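Local atomic coordinates of ribose 5-phosphate isomerase B (Anaplasma phagocytophilum, PDB entry 4EM8), a protein that probably interconverts ribose 5-phosphate and ribulose 5-phosphate. Residues 85-90 with 107-112. Residues are numbered along the deposited sequence; the frame is centred on the assembly and turned at random.
Sequences KNIRAA and ANVLCF
In the beta-alpha-beta unit formed by strand 89-91, helix 95-105 and strand 109-113, A89 and A90 pair in parallel with V109 and L110, and N108 extends the join back into the loop at 86-88. A90 bonds to the residues on either side of its partner L110: its N donates to V109 O (2.9 Å), and its O receives C111 N in an almost straight bond (178° at the hydrogen) that arrives from above the carbonyl plane. Two residues earlier, R88 O accepts N108 N at 2.9 Å and, weakly, V109 N. The N108 amide carries the pairing beyond the strands. With CG between the backbone N and the carbonyl carbon (chi1 57°), its OD1 takes the R88 N-H at 2.8 Å while ND2 gives a hydrogen to N86 O at 2.9 Å, nearly within the amide plane. Both ends of this buried amide are thus bound to loop backbone, which fixes its rotation. The ND2 end of the amide sits over the rim of one face of the R88 guanidinium, the planes 40° apart, and R88 NE is held by D106 O. On the face bearing A89, V109 CG2 meets I87 CG2 at 3.7 Å, V109 CB abuts A89 CB, and C111 SG lies beside the same methyl. Helix 75-81 covers I87, A89 and C111, helix 119-131 packs on A107 and L110, strand 66-71 flanks 109-113, and the second subunit reaches R88 and A90 through its I79 and I75.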
# COMPACT_ATOMS: atom_id res chain seq x y z
N LYS A 85 -10.73 -7.36 5.27
CA LYS A 85 -10.41 -8.61 4.55
C LYS A 85 -11.00 -8.75 3.13
O LYS A 85 -10.51 -9.57 2.35
CB LYS A 85 -10.78 -9.84 5.40
CG LYS A 85 -10.06 -9.87 6.75
CD LYS A 85 -10.23 -11.17 7.54
CE LYS A 85 -9.25 -11.20 8.72
NZ LYS A 85 -9.06 -12.54 9.32
N ASN A 86 -12.02 -7.98 2.80
CA ASN A 86 -12.63 -8.06 1.46
C ASN A 86 -11.91 -7.09 0.50
O ASN A 86 -12.22 -7.09 -0.67
CB ASN A 86 -14.12 -7.72 1.47
CG ASN A 86 -14.42 -6.34 2.05
OD1 ASN A 86 -13.80 -5.92 3.01
ND2 ASN A 86 -15.39 -5.62 1.46
N ILE A 87 -11.01 -6.26 1.03
CA ILE A 87 -10.40 -5.18 0.31
C ILE A 87 -8.96 -5.49 -0.03
O ILE A 87 -8.16 -5.97 0.82
CB ILE A 87 -10.41 -3.87 1.12
CG1 ILE A 87 -11.84 -3.42 1.48
CG2 ILE A 87 -9.69 -2.77 0.35
CD1 ILE A 87 -12.80 -3.18 0.32
N ARG A 88 -8.61 -5.17 -1.28
CA ARG A 88 -7.25 -5.31 -1.76
C ARG A 88 -6.90 -4.01 -2.44
O ARG A 88 -7.19 -3.82 -3.64
CB ARG A 88 -7.13 -6.52 -2.71
CG ARG A 88 -7.46 -7.83 -2.01
CD ARG A 88 -7.42 -9.04 -2.93
NE ARG A 88 -8.42 -8.92 -3.98
CZ ARG A 88 -9.71 -9.17 -3.81
NH1 ARG A 88 -10.16 -9.60 -2.64
NH2 ARG A 88 -10.56 -9.01 -4.81
N ALA A 89 -6.32 -3.10 -1.63
CA ALA A 89 -6.01 -1.74 -2.06
C ALA A 89 -4.59 -1.56 -2.53
O ALA A 89 -3.67 -2.07 -1.92
CB ALA A 89 -6.29 -0.73 -0.94
N ALA A 90 -4.39 -0.74 -3.55
CA ALA A 90 -3.03 -0.41 -4.05
C ALA A 90 -2.95 1.08 -4.34
O ALA A 90 -3.80 1.62 -5.04
CB ALA A 90 -2.73 -1.20 -5.32
N ALA A 107 -6.83 -6.39 -7.41
CA ALA A 107 -7.03 -5.20 -6.55
C ALA A 107 -8.41 -4.62 -6.82
O ALA A 107 -8.83 -4.53 -7.97
CB ALA A 107 -5.94 -4.16 -6.78
N ASN A 108 -9.16 -4.29 -5.76
CA ASN A 108 -10.50 -3.75 -5.91
C ASN A 108 -10.65 -2.30 -5.40
O ASN A 108 -11.72 -1.70 -5.57
CB ASN A 108 -11.55 -4.71 -5.32
CG ASN A 108 -11.32 -5.04 -3.87
OD1 ASN A 108 -10.53 -4.37 -3.17
ND2 ASN A 108 -12.03 -6.08 -3.38
N VAL A 109 -9.59 -1.74 -4.81
CA VAL A 109 -9.51 -0.33 -4.38
C VAL A 109 -8.21 0.33 -4.86
O VAL A 109 -7.07 -0.12 -4.56
CB VAL A 109 -9.63 -0.20 -2.85
CG1 VAL A 109 -9.36 1.23 -2.34
CG2 VAL A 109 -11.01 -0.72 -2.41
N LEU A 110 -8.37 1.41 -5.62
CA LEU A 110 -7.26 2.21 -6.13
C LEU A 110 -7.06 3.44 -5.24
O LEU A 110 -8.00 4.21 -5.02
CB LEU A 110 -7.52 2.60 -7.58
CG LEU A 110 -6.57 3.56 -8.36
CD1 LEU A 110 -5.11 3.11 -8.28
CD2 LEU A 110 -7.01 3.72 -9.82
N CYS A 111 -5.85 3.61 -4.70
CA CYS A 111 -5.52 4.80 -3.92
C CYS A 111 -4.61 5.78 -4.69
O CYS A 111 -3.69 5.33 -5.33
CB CYS A 111 -4.82 4.38 -2.63
SG CYS A 111 -5.85 3.27 -1.63
N PHE A 112 -4.86 7.08 -4.59
CA PHE A 112 -4.02 8.11 -5.18
C PHE A 112 -3.54 9.10 -4.13
O PHE A 112 -4.21 9.31 -3.13
CB PHE A 112 -4.81 8.96 -6.19
CG PHE A 112 -5.14 8.25 -7.44
CD1 PHE A 112 -4.16 7.99 -8.36
CD2 PHE A 112 -6.47 7.92 -7.74
CE1 PHE A 112 -4.46 7.33 -9.53
CE2 PHE A 112 -6.78 7.29 -8.91
CZ PHE A 112 -5.77 7.01 -9.82